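Local coordinates for protein inositol 2-dehydrogenase (Sinorhizobium meliloti, PDB 4HKT) that oxidises myo-inositol to scyllo-inosose (2-keto-myo-inositol) with NAD+, the first step of myo-inositol degradation, at residues R82-G87 and S111-K116; N122-P127 and A180-G185; S151-A156 and R170-H175; S258-I261 and G266-R269; P271-D274 and T278-T281. All blocks are in the same frame, centred on the assembly; numbering follows the deposited sequence.

Contact 1: residues R82-G87 and S111-K116. With EDO (1,2-ethanediol), chain T.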
# COMPACT_ATOMS: atom_id res chain seq x y z
N ARG B 82 -44.06 7.19 -20.25
CA ARG B 82 -45.30 7.20 -19.48
C ARG B 82 -45.18 8.10 -18.22
O ARG B 82 -46.07 8.93 -17.93
CB ARG B 82 -45.67 5.80 -19.04
CG ARG B 82 -46.30 4.91 -20.10
CD ARG B 82 -46.35 3.47 -19.61
NE ARG B 82 -47.35 3.34 -18.58
CZ ARG B 82 -47.69 2.21 -17.96
NH1 ARG B 82 -47.11 1.07 -18.24
NH2 ARG B 82 -48.65 2.26 -17.03
N PHE B 83 -44.08 7.97 -17.49
CA PHE B 83 -43.97 8.74 -16.26
C PHE B 83 -43.65 10.19 -16.53
O PHE B 83 -44.08 11.09 -15.76
CB PHE B 83 -43.07 8.03 -15.24
CG PHE B 83 -43.75 6.89 -14.56
CD1 PHE B 83 -44.43 7.10 -13.36
CD2 PHE B 83 -43.79 5.64 -15.13
CE1 PHE B 83 -45.10 6.05 -12.74
CE2 PHE B 83 -44.43 4.59 -14.50
CZ PHE B 83 -45.10 4.80 -13.30
N ALA B 84 -42.96 10.45 -17.64
CA ALA B 84 -42.72 11.79 -18.12
C ALA B 84 -44.06 12.48 -18.39
O ALA B 84 -44.32 13.61 -17.92
CB ALA B 84 -41.89 11.80 -19.39
N ARG B 85 -44.89 11.82 -19.20
CA ARG B 85 -46.22 12.36 -19.48
C ARG B 85 -47.10 12.49 -18.25
O ARG B 85 -47.93 13.40 -18.19
CB ARG B 85 -46.92 11.51 -20.53
CG ARG B 85 -46.36 11.79 -21.90
CD ARG B 85 -46.91 10.79 -22.90
NE ARG B 85 -46.55 11.19 -24.23
CZ ARG B 85 -45.89 10.43 -25.09
NH1 ARG B 85 -45.55 9.19 -24.80
NH2 ARG B 85 -45.58 10.95 -26.26
N ALA B 86 -46.93 11.62 -17.28
CA ALA B 86 -47.68 11.73 -16.04
C ALA B 86 -47.16 12.78 -15.04
O ALA B 86 -47.75 12.96 -13.98
CB ALA B 86 -47.76 10.39 -15.35
N GLY B 87 -46.04 13.42 -15.37
CA GLY B 87 -45.46 14.46 -14.52
C GLY B 87 -44.62 13.97 -13.35
O GLY B 87 -44.35 14.73 -12.45
N SER B 111 -37.91 15.72 -23.26
CA SER B 111 -37.73 17.14 -23.54
C SER B 111 -39.07 17.89 -23.75
O SER B 111 -39.28 18.96 -23.19
CB SER B 111 -36.83 17.31 -24.76
OG SER B 111 -36.68 18.68 -25.04
N ASP B 112 -39.99 17.30 -24.53
CA ASP B 112 -41.30 17.93 -24.77
C ASP B 112 -42.13 18.13 -23.50
O ASP B 112 -42.86 19.12 -23.40
CB ASP B 112 -42.11 17.16 -25.82
CG ASP B 112 -41.56 17.33 -27.23
OD1 ASP B 112 -40.71 18.20 -27.47
OD2 ASP B 112 -41.97 16.56 -28.11
N THR B 113 -42.04 17.22 -22.53
CA THR B 113 -42.81 17.31 -21.30
C THR B 113 -42.07 17.99 -20.16
O THR B 113 -42.58 18.06 -19.03
CB THR B 113 -43.27 15.92 -20.81
OG1 THR B 113 -42.13 15.10 -20.49
CG2 THR B 113 -44.09 15.23 -21.88
N LYS B 114 -40.86 18.44 -20.44
CA LYS B 114 -39.98 19.04 -19.41
C LYS B 114 -39.84 18.15 -18.19
O LYS B 114 -39.81 18.62 -17.03
CB LYS B 114 -40.50 20.44 -19.03
CG LYS B 114 -40.34 21.43 -20.18
CD LYS B 114 -41.47 22.46 -20.24
CE LYS B 114 -41.08 23.80 -19.65
NZ LYS B 114 -40.45 24.71 -20.65
N ALA B 115 -39.73 16.85 -18.45
CA ALA B 115 -39.51 15.86 -17.43
C ALA B 115 -38.06 15.88 -16.95
O ALA B 115 -37.14 16.23 -17.68
CB ALA B 115 -39.90 14.47 -17.95
N LYS B 116 -37.89 15.48 -15.72
CA LYS B 116 -36.60 15.29 -15.09
C LYS B 116 -36.27 13.80 -15.18
O LYS B 116 -37.06 12.98 -14.75
CB LYS B 116 -36.67 15.70 -13.62
CG LYS B 116 -36.97 17.18 -13.39
CD LYS B 116 -36.95 17.48 -11.89
CE LYS B 116 -37.23 18.95 -11.60
NZ LYS B 116 -38.60 19.34 -12.08
C1 EDO T . -47.44 7.98 -22.14
O1 EDO T . -46.55 7.21 -22.95
C2 EDO T . -48.42 7.09 -21.44
O2 EDO T . -49.65 7.75 -21.45
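CB of Ala-115 points at the flank of Ala-84, 3.6 Å from its CB, where helices 76-85 and 100-112 both run out; side chains this short bring the two backbones to 5.2 Å between the CA atoms of Ala-84 and Ala-115. Each helix is closed by a Schellman motif, the positive phi falling on Gly-87 in one and on Lys-114 in the other, and the two ends lie side by side. Thr-113 fills the next place along. Its OG1 sits between the backbone N and the carbonyl carbon (chi1 63°), 3.5 Å from CB of Ala-84, and is hydrogen-bonded back to the carbonyl O of Val-109 in its own helix. That torsion turns CG2 to the other side, where it reaches CG of Arg-85 at 4.1 Å, the two side chains crossing at about a right angle. Beyond this touch Arg-85 runs on, extended from CG to NE, and NH1 donates to O1 of an ethanediol molecule, probably from the crystallisation liquor, at 2.9 Å. Ile-90 of strand 89-93 lies beside Ala-84, tying the pair to the parallel sheet of the Rossmann domain. The contact between the segments is therefore one of methyls and methylenes: the threonine hydroxyl is satisfied within its own helix and the guanidinium turns to the ethanediol, so close fit rather than polar bonding joins the two helix ends.

Contact 2: residues N122-P127 and A180-G185. With EDO (1,2-ethanediol), chain S.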
# COMPACT_ATOMS: atom_id res chain seq x y z
N ASN B 122 -24.23 5.04 -11.59
CA ASN B 122 -23.97 5.29 -10.17
C ASN B 122 -22.51 5.55 -9.85
O ASN B 122 -22.17 6.20 -8.83
CB ASN B 122 -24.44 4.11 -9.34
CG ASN B 122 -23.90 2.80 -9.87
OD1 ASN B 122 -24.33 2.32 -10.90
ND2 ASN B 122 -22.93 2.25 -9.18
N ARG B 123 -21.62 5.09 -10.73
CA ARG B 123 -20.20 5.25 -10.50
C ARG B 123 -19.79 6.70 -10.47
O ARG B 123 -18.83 7.04 -9.81
CB ARG B 123 -19.37 4.43 -11.49
CG ARG B 123 -19.66 2.95 -11.34
CD ARG B 123 -18.87 2.12 -12.33
NE ARG B 123 -19.47 0.80 -12.45
CZ ARG B 123 -19.05 -0.15 -13.29
NH1 ARG B 123 -18.02 0.07 -14.10
NH2 ARG B 123 -19.66 -1.34 -13.31
N ARG B 124 -20.54 7.55 -11.13
CA ARG B 124 -20.26 8.96 -11.05
C ARG B 124 -20.47 9.56 -9.63
O ARG B 124 -20.04 10.68 -9.39
CB ARG B 124 -21.14 9.72 -12.02
CG ARG B 124 -20.85 9.55 -13.48
CD ARG B 124 -21.70 10.54 -14.22
NE ARG B 124 -21.49 10.43 -15.64
CZ ARG B 124 -21.44 11.46 -16.46
NH1 ARG B 124 -21.62 12.72 -16.00
NH2 ARG B 124 -21.24 11.24 -17.75
N PHE B 125 -21.17 8.84 -8.74
CA PHE B 125 -21.49 9.30 -7.37
C PHE B 125 -20.68 8.59 -6.28
O PHE B 125 -20.86 8.86 -5.08
CB PHE B 125 -23.01 9.14 -7.12
CG PHE B 125 -23.84 10.00 -8.00
CD1 PHE B 125 -23.92 11.35 -7.78
CD2 PHE B 125 -24.52 9.46 -9.09
CE1 PHE B 125 -24.68 12.17 -8.61
CE2 PHE B 125 -25.29 10.26 -9.90
CZ PHE B 125 -25.36 11.63 -9.67
N ASP B 126 -19.80 7.68 -6.70
CA ASP B 126 -18.89 7.01 -5.77
C ASP B 126 -17.94 8.05 -5.15
O ASP B 126 -17.36 8.88 -5.88
CB ASP B 126 -18.05 5.96 -6.51
CG ASP B 126 -17.10 5.25 -5.60
OD1 ASP B 126 -17.60 4.63 -4.60
OD2 ASP B 126 -15.87 5.40 -5.81
N PRO B 127 -17.75 8.01 -3.81
CA PRO B 127 -16.89 9.06 -3.22
C PRO B 127 -15.46 9.05 -3.74
O PRO B 127 -14.87 10.10 -3.91
CB PRO B 127 -16.92 8.76 -1.71
CG PRO B 127 -18.04 7.83 -1.50
CD PRO B 127 -18.24 7.07 -2.79
N ALA B 180 -15.38 7.03 -18.85
CA ALA B 180 -14.43 7.68 -19.73
C ALA B 180 -14.84 9.07 -20.11
O ALA B 180 -14.02 10.00 -20.06
CB ALA B 180 -14.18 6.81 -20.99
N ARG B 181 -16.11 9.27 -20.45
CA ARG B 181 -16.60 10.62 -20.75
C ARG B 181 -16.50 11.54 -19.51
O ARG B 181 -16.12 12.73 -19.62
CB ARG B 181 -18.05 10.57 -21.25
CG ARG B 181 -18.20 10.02 -22.67
CD ARG B 181 -19.65 9.98 -23.13
NE ARG B 181 -20.14 11.32 -23.30
CZ ARG B 181 -20.97 11.98 -22.49
NH1 ARG B 181 -21.50 11.45 -21.39
NH2 ARG B 181 -21.27 13.22 -22.81
N PHE B 182 -16.81 10.98 -18.35
CA PHE B 182 -16.73 11.71 -17.06
C PHE B 182 -15.29 12.18 -16.75
O PHE B 182 -15.10 13.27 -16.20
CB PHE B 182 -17.24 10.78 -15.98
CG PHE B 182 -17.37 11.37 -14.60
CD1 PHE B 182 -18.23 12.42 -14.36
CD2 PHE B 182 -16.71 10.79 -13.52
CE1 PHE B 182 -18.36 12.95 -13.07
CE2 PHE B 182 -16.85 11.29 -12.23
CZ PHE B 182 -17.69 12.37 -12.02
N LEU B 183 -14.30 11.35 -17.06
CA LEU B 183 -12.91 11.60 -16.71
C LEU B 183 -12.16 12.39 -17.75
O LEU B 183 -11.28 13.22 -17.40
CB LEU B 183 -12.16 10.29 -16.48
CG LEU B 183 -12.66 9.39 -15.38
CD1 LEU B 183 -11.89 8.09 -15.33
CD2 LEU B 183 -12.57 10.09 -14.05
N LEU B 184 -12.50 12.16 -19.03
CA LEU B 184 -11.78 12.82 -20.10
C LEU B 184 -12.07 14.28 -20.17
O LEU B 184 -11.21 15.04 -20.61
CB LEU B 184 -12.12 12.26 -21.48
CG LEU B 184 -11.48 10.93 -21.83
CD1 LEU B 184 -12.26 10.29 -22.95
CD2 LEU B 184 -10.01 11.10 -22.19
N GLY B 185 -13.31 14.62 -19.84
CA GLY B 185 -13.78 16.00 -19.97
C GLY B 185 -14.16 16.41 -21.39
O GLY B 185 -14.66 17.51 -21.60
C1 EDO S . -18.95 15.18 -18.58
O1 EDO S . -19.01 15.02 -17.15
C2 EDO S . -19.56 13.98 -19.30
O2 EDO S . -20.87 13.65 -18.77
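The 3-10 turn 122-125, after the last strand of the Rossmann sheet, meets the C-terminal end of helix 168-184 through an arginine laid over a phenylalanine. CG of Arg-124 stands over the centre of the Phe-182 ring, 4.0 Å from its centroid and 12° off the normal, a CH-pi contact. CG of Phe-182, anti to the backbone N (chi1 -174°), sends the ring out toward Arg-124. The extended arginine then carries its guanidinium past the rim, where CD1 of Phe-182 lies 3.8 Å from NH1 of Arg-124 and the two planes are 39° apart. At the guanidinium edge, O2 of an ethanediol, probably from the crystallisation liquor, accepts from NH2 of Arg-124 at 2.6 Å and weakly from NH1. NH1 of Arg-181 comes within 3.7 Å of NH2 of Arg-124, two like charges probably offset by carboxylates: Asp-178 pairs with Arg-124, Glu-187 and Asp-307 with Arg-181. A leucine in place of Arg-124 would probably leave Asp-178 without its cationic mate and the Phe-182 rim less covered. Around it, Leu-183 and Leu-184 pack on Val-147 of strand 144-152, while Phe-125 touches helix 281-297 and Asp-126 caps helix 127-137.

Contact 3: residues S151-A156 and R170-H175. With EDO (1,2-ethanediol), chain X.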
# COMPACT_ATOMS: atom_id res chain seq x y z
N SER B 151 -12.34 -2.85 -15.33
CA SER B 151 -13.55 -3.33 -14.66
C SER B 151 -13.64 -4.83 -14.87
O SER B 151 -13.47 -5.29 -15.99
CB SER B 151 -14.81 -2.62 -15.17
OG SER B 151 -14.77 -1.23 -14.85
N ARG B 152 -13.83 -5.58 -13.78
CA ARG B 152 -13.92 -7.03 -13.84
C ARG B 152 -14.99 -7.46 -12.87
O ARG B 152 -14.91 -7.12 -11.68
CB ARG B 152 -12.58 -7.72 -13.50
CG ARG B 152 -11.44 -7.30 -14.43
CD ARG B 152 -10.10 -7.93 -14.12
NE ARG B 152 -9.14 -7.41 -15.08
CZ ARG B 152 -7.85 -7.20 -14.85
NH1 ARG B 152 -7.27 -7.50 -13.71
NH2 ARG B 152 -7.10 -6.65 -15.80
N ASP B 153 -16.00 -8.13 -13.40
CA ASP B 153 -17.08 -8.65 -12.59
C ASP B 153 -16.63 -9.91 -11.85
O ASP B 153 -15.70 -10.61 -12.30
CB ASP B 153 -18.29 -8.97 -13.48
CG ASP B 153 -19.05 -7.75 -13.92
OD1 ASP B 153 -18.72 -6.62 -13.50
OD2 ASP B 153 -19.99 -7.91 -14.73
N PRO B 154 -17.32 -10.25 -10.73
CA PRO B 154 -16.92 -11.44 -9.99
C PRO B 154 -17.18 -12.69 -10.83
O PRO B 154 -16.40 -13.62 -10.80
CB PRO B 154 -17.78 -11.37 -8.72
CG PRO B 154 -19.01 -10.62 -9.14
CD PRO B 154 -18.52 -9.61 -10.14
N SER B 155 -18.23 -12.67 -11.64
CA SER B 155 -18.52 -13.83 -12.47
C SER B 155 -19.53 -13.38 -13.48
O SER B 155 -20.09 -12.29 -13.34
CB SER B 155 -19.11 -14.96 -11.60
OG SER B 155 -20.27 -14.46 -10.99
N ALA B 156 -19.75 -14.19 -14.51
CA ALA B 156 -20.59 -13.80 -15.65
C ALA B 156 -22.06 -14.04 -15.35
O ALA B 156 -22.39 -14.95 -14.62
CB ALA B 156 -20.22 -14.61 -16.87
N ARG B 170 -22.76 -3.26 -24.44
CA ARG B 170 -23.98 -2.57 -24.02
C ARG B 170 -24.33 -2.80 -22.56
O ARG B 170 -24.93 -1.94 -21.93
CB ARG B 170 -25.15 -2.93 -24.94
CG ARG B 170 -24.86 -2.60 -26.39
CD ARG B 170 -26.11 -2.64 -27.28
NE ARG B 170 -25.83 -2.38 -28.69
CZ ARG B 170 -25.46 -3.28 -29.59
NH1 ARG B 170 -25.30 -4.55 -29.25
NH2 ARG B 170 -25.24 -2.90 -30.86
N ASP B 171 -23.94 -3.94 -22.02
CA ASP B 171 -24.38 -4.35 -20.69
C ASP B 171 -23.38 -4.03 -19.60
O ASP B 171 -23.79 -3.66 -18.48
CB ASP B 171 -24.73 -5.83 -20.63
CG ASP B 171 -25.23 -6.26 -19.24
OD1 ASP B 171 -26.36 -5.86 -18.91
OD2 ASP B 171 -24.53 -6.99 -18.50
N MSE B 172 -22.09 -4.20 -19.88
CA MSE B 172 -21.05 -4.02 -18.87
C MSE B 172 -20.22 -2.80 -19.18
O MSE B 172 -20.11 -1.87 -18.37
CB MSE B 172 -20.15 -5.25 -18.88
CG MSE B 172 -19.03 -5.15 -17.86
SE MSE B 172 -17.90 -6.75 -17.88
CE MSE B 172 -16.71 -6.02 -16.52
N THR B 173 -19.65 -2.76 -20.37
CA THR B 173 -18.70 -1.70 -20.71
C THR B 173 -19.34 -0.33 -20.76
O THR B 173 -18.68 0.70 -20.64
CB THR B 173 -18.05 -2.00 -22.05
OG1 THR B 173 -17.79 -3.39 -22.13
CG2 THR B 173 -16.72 -1.24 -22.15
N ILE B 174 -20.65 -0.32 -20.95
CA ILE B 174 -21.42 0.89 -20.90
C ILE B 174 -21.10 1.81 -19.71
O ILE B 174 -20.99 3.01 -19.87
CB ILE B 174 -22.96 0.59 -21.07
CG1 ILE B 174 -23.71 1.87 -21.42
CG2 ILE B 174 -23.56 -0.07 -19.85
CD1 ILE B 174 -25.09 1.65 -22.00
N HIS B 175 -20.95 1.26 -18.51
CA HIS B 175 -20.54 2.02 -17.35
C HIS B 175 -19.14 2.67 -17.54
O HIS B 175 -18.93 3.80 -17.12
CB HIS B 175 -20.43 1.11 -16.14
CG HIS B 175 -21.75 0.72 -15.57
ND1 HIS B 175 -22.56 1.63 -14.93
CD2 HIS B 175 -22.35 -0.47 -15.47
CE1 HIS B 175 -23.64 1.01 -14.49
NE2 HIS B 175 -23.54 -0.27 -14.81
C1 EDO X . -23.79 -7.04 -15.32
O1 EDO X . -24.92 -7.42 -16.10
C2 EDO X . -23.07 -5.82 -15.90
O2 EDO X . -21.71 -5.81 -15.44
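The end of strand 144-152 and the helix segment 170-175, widened to a pi-type turn at 170-173, keep their backbones well apart, the nearest CA atoms being those of Ser-151 and Thr-173 at 8.1 Å. One long side chain spans the gap. Selenomethionine Met-172 is fully extended, with CG anti to the backbone N (chi1 179°) and the later torsions also near 180°, which drives its methyl CE straight at the strand. There CE lies 3.4 Å from the carbonyl O of Ser-151 and 4.1 Å from CB of the same residue. Asp-153 comes from the opposite direction, its OD1 3.7 Å from CE of Met-172, while OD2 stands nearer the selenium. These parts belong to the C-terminal domain of the Gfo/Idh/MocA fold, in which helix 168-184 packs on the mixed sheet; Asn-228 of the adjacent strand 223-229 touches both Ser-151 and Met-172. Alongside the selenomethionine an ethanediol, probably from the crystallisation liquor, links the two segments: its O2 donates to OD2 of Asp-153 at 2.8 Å, and its O1 makes a very short bond to OD2 of Asp-171. Arg-230 forms salt bridges with both aspartates. Asp-171 is further fixed by the hydroxyl of Tyr-161, and OG of Ser-151 is hydrogen-bonded to Asp-176 one turn along the helix.

Contact 4: residues S258-I261 and G266-R269; sequences SIEI and GYTR
Ile-261 and Thr-268 form an antiparallel hydrogen-bonded pair, gripping each other through both backbone bonds: Ile-261 N to Thr-268 O at 3.0 Å and Thr-268 N to Ile-261 O at 2.8 Å. Both are nearly straight. The same two oxygens also receive CA-H...O contacts, Thr-268 O from CA of Glu-260 at 3.4 Å and Ile-261 O from CA of Tyr-267 at 3.5 Å. The side chains of Ile-261 and Thr-268 leave on one face of the hairpin. On the other, Glu-260 reaches between Tyr-267 and Arg-269: CG anti to the backbone N (chi1 -163°) and an extended chain put CD at the edge of the Tyr-267 ring, 3.8 Å from CD1, the carboxylate and ring planes 80° apart. OE2 of Glu-260 rests 3.9 Å from the methylene CG of Arg-269. No N-H of that arginine points at it, since the oxygen lies well out of the guanidinium plane. Around this layer stand two other subunits. Residues 259-261 pair with a strand of the second subunit and 267-269 with one of the fourth, so the sheet continues across both interfaces. The salt bridge of Arg-269 is made to another chain, to Glu-260 of the fourth subunit, and Thr-268 bonds hydroxyl to hydroxyl with Thr-268 of that same subunit. Backbone bonds thus hold the hairpin together, while the guanidinium of Arg-269 and the hydroxyl of Thr-268 find their partners in the fourth subunit, consistent with a part in tetramer assembly.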
# COMPACT_ATOMS: atom_id res chain seq x y z
N SER B 258 -10.59 -4.01 5.65
CA SER B 258 -9.16 -3.87 5.40
C SER B 258 -8.30 -4.30 6.62
O SER B 258 -8.10 -3.53 7.55
CB SER B 258 -8.82 -2.42 5.00
OG SER B 258 -9.54 -1.98 3.86
N ILE B 259 -7.82 -5.53 6.59
CA ILE B 259 -6.81 -6.03 7.52
C ILE B 259 -5.68 -6.69 6.71
O ILE B 259 -5.79 -6.82 5.49
CB ILE B 259 -7.42 -7.01 8.56
CG1 ILE B 259 -7.89 -8.30 7.93
CG2 ILE B 259 -8.56 -6.34 9.32
CD1 ILE B 259 -7.92 -9.46 8.90
N GLU B 260 -4.62 -7.11 7.38
CA GLU B 260 -3.49 -7.76 6.70
C GLU B 260 -2.94 -8.79 7.63
O GLU B 260 -2.71 -8.51 8.82
CB GLU B 260 -2.40 -6.73 6.41
CG GLU B 260 -1.40 -7.18 5.38
CD GLU B 260 -0.53 -6.03 4.88
OE1 GLU B 260 -0.03 -5.24 5.71
OE2 GLU B 260 -0.36 -5.93 3.65
N ILE B 261 -2.77 -10.00 7.11
CA ILE B 261 -2.21 -11.09 7.87
C ILE B 261 -0.90 -11.47 7.22
O ILE B 261 -0.88 -11.76 6.01
CB ILE B 261 -3.15 -12.32 7.87
CG1 ILE B 261 -4.47 -11.98 8.58
CG2 ILE B 261 -2.49 -13.49 8.55
CD1 ILE B 261 -5.57 -13.00 8.41
N GLY B 266 3.35 -14.93 3.05
CA GLY B 266 3.25 -13.57 2.58
C GLY B 266 2.34 -12.70 3.43
O GLY B 266 1.89 -13.10 4.51
N TYR B 267 2.11 -11.50 2.92
CA TYR B 267 1.20 -10.53 3.51
C TYR B 267 -0.05 -10.60 2.70
O TYR B 267 -0.03 -10.32 1.49
CB TYR B 267 1.80 -9.14 3.40
CG TYR B 267 2.88 -8.87 4.42
CD1 TYR B 267 2.67 -7.96 5.46
CD2 TYR B 267 4.10 -9.52 4.36
CE1 TYR B 267 3.66 -7.71 6.41
CE2 TYR B 267 5.08 -9.28 5.30
CZ TYR B 267 4.86 -8.38 6.32
OH TYR B 267 5.86 -8.16 7.24
N THR B 268 -1.15 -10.96 3.34
CA THR B 268 -2.43 -11.16 2.64
C THR B 268 -3.53 -10.25 3.13
O THR B 268 -3.80 -10.22 4.35
CB THR B 268 -2.93 -12.60 2.80
OG1 THR B 268 -1.97 -13.47 2.21
CG2 THR B 268 -4.23 -12.79 2.08
N ARG B 269 -4.14 -9.52 2.18
CA ARG B 269 -5.31 -8.68 2.44
C ARG B 269 -6.54 -9.38 1.87
O ARG B 269 -6.42 -10.21 0.95
CB ARG B 269 -5.15 -7.30 1.80
CG ARG B 269 -3.97 -6.52 2.36
CD ARG B 269 -3.83 -5.12 1.75
NE ARG B 269 -3.40 -5.18 0.35
CZ ARG B 269 -3.52 -4.17 -0.51
NH1 ARG B 269 -4.03 -3.00 -0.13
NH2 ARG B 269 -3.10 -4.31 -1.76

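Contact 5: residues P271-D274 and T278-T281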
# COMPACT_ATOMS: atom_id res chain seq x y z
N PRO B 271 -10.02 -10.27 -0.23
CA PRO B 271 -10.50 -9.95 -1.56
C PRO B 271 -11.41 -8.74 -1.55
O PRO B 271 -11.73 -8.16 -0.49
CB PRO B 271 -11.25 -11.24 -1.98
CG PRO B 271 -11.68 -11.85 -0.68
CD PRO B 271 -10.49 -11.60 0.22
N LEU B 272 -11.85 -8.35 -2.74
CA LEU B 272 -12.68 -7.17 -2.91
C LEU B 272 -14.15 -7.48 -2.57
O LEU B 272 -14.51 -8.62 -2.19
CB LEU B 272 -12.58 -6.74 -4.37
CG LEU B 272 -11.12 -6.60 -4.86
CD1 LEU B 272 -11.06 -6.20 -6.33
CD2 LEU B 272 -10.36 -5.61 -3.99
N HIS B 273 -14.99 -6.47 -2.76
CA HIS B 273 -16.42 -6.64 -2.66
C HIS B 273 -16.90 -7.67 -3.67
O HIS B 273 -16.36 -7.77 -4.80
CB HIS B 273 -17.14 -5.31 -2.94
CG HIS B 273 -16.99 -4.27 -1.87
ND1 HIS B 273 -17.83 -4.18 -0.78
CD2 HIS B 273 -16.13 -3.23 -1.76
CE1 HIS B 273 -17.49 -3.14 -0.05
NE2 HIS B 273 -16.46 -2.55 -0.62
N ASP B 274 -17.91 -8.45 -3.30
CA ASP B 274 -18.48 -9.40 -4.23
C ASP B 274 -18.97 -8.68 -5.46
O ASP B 274 -18.48 -8.96 -6.55
CB ASP B 274 -19.64 -10.21 -3.63
CG ASP B 274 -19.17 -11.16 -2.54
OD1 ASP B 274 -18.00 -11.59 -2.58
OD2 ASP B 274 -19.97 -11.45 -1.64
N THR B 278 -22.61 -4.15 -2.44
CA THR B 278 -21.87 -3.54 -1.34
C THR B 278 -20.80 -2.58 -1.79
O THR B 278 -20.47 -1.68 -1.04
CB THR B 278 -21.26 -4.53 -0.34
OG1 THR B 278 -20.47 -5.49 -1.02
CG2 THR B 278 -22.34 -5.22 0.51
N ARG B 279 -20.25 -2.73 -2.99
CA ARG B 279 -19.20 -1.80 -3.43
C ARG B 279 -19.74 -0.37 -3.52
O ARG B 279 -19.03 0.60 -3.16
CB ARG B 279 -18.55 -2.22 -4.80
CG ARG B 279 -17.74 -1.09 -5.49
CD ARG B 279 -16.41 -0.81 -4.81
NE ARG B 279 -15.59 0.25 -5.40
CZ ARG B 279 -15.80 1.56 -5.26
NH1 ARG B 279 -16.81 2.01 -4.52
NH2 ARG B 279 -14.99 2.44 -5.83
N TYR B 280 -20.97 -0.23 -3.99
CA TYR B 280 -21.48 1.11 -4.30
C TYR B 280 -22.57 1.69 -3.37
O TYR B 280 -23.25 2.65 -3.73
CB TYR B 280 -21.92 1.13 -5.77
CG TYR B 280 -20.71 1.10 -6.73
CD1 TYR B 280 -19.76 2.11 -6.71
CD2 TYR B 280 -20.56 0.07 -7.67
CE1 TYR B 280 -18.66 2.08 -7.56
CE2 TYR B 280 -19.48 0.04 -8.55
CZ TYR B 280 -18.53 1.04 -8.48
OH TYR B 280 -17.46 1.02 -9.33
N THR B 281 -22.67 1.18 -2.15
CA THR B 281 -23.68 1.67 -1.20
C THR B 281 -23.64 3.21 -1.00
O THR B 281 -24.69 3.86 -1.10
CB THR B 281 -23.62 0.97 0.15
OG1 THR B 281 -22.47 1.41 0.85
CG2 THR B 281 -23.56 -0.53 -0.01
O HOH W 1 -19.06 -7.99 -0.54
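This is a histidine set against the end of the short helix 276-279, where the loop after strand 266-269 folds back on it. The His-273 ring uses edge and face at once. At its edge, ND1 of His-273 is hydrogen-bonded to OG1 of Thr-278 at 3.0 Å. Over its face lies CA of Arg-279, 3.7 Å from the ring centroid and 10° off the normal, a CH-pi contact. CB of Arg-279 meets CB of His-273 at 3.9 Å. Thr-278 carries OG1 between its backbone N and carbonyl carbon (chi1 53°), which aims the hydroxyl at the imidazole. A water is bonded to OG1 of Thr-278 at 2.9 Å and accepts from N of Asp-274 at 3.0 Å, a second link between the segments. Replacing His-273 by an alanine would probably leave the Thr-278 hydroxyl without its ring partner and uncover CA of Arg-279. CG of Arg-279, placed by chi1 (164°), lies over the Tyr-280 ring; the bend at chi2 turns the rest of the chain, whose guanidinium forms a salt bridge with Asp-126. Leu-272 shares backbone hydrogen bonding with Tyr-234 and His-273 with Tyr-236, and Arg-279 and Tyr-280 pack against helix 127-137.

In the fold
The contacts run from the Rossmann domain to the tetramer interface. Contact 1 lies in the NAD-binding domain, its centre about 26 Å from that of contact 2 and about 51 Å from contact 4, on the opposite side of the chain's centre. Contacts 2 and 3 share helix 168-184 and touch through Arg-123 with His-175 and Ser-151; in sequence contact 3 falls between the two segments of contact 2. Contact 5 joins this group through the Asp-126 to Arg-279 salt bridge and through Pro-154 against Asp-274. Contact 4 adjoins contact 5 in sequence, and both touch the fourth subunit, so the chain leads directly from the central group to the intersubunit hairpin.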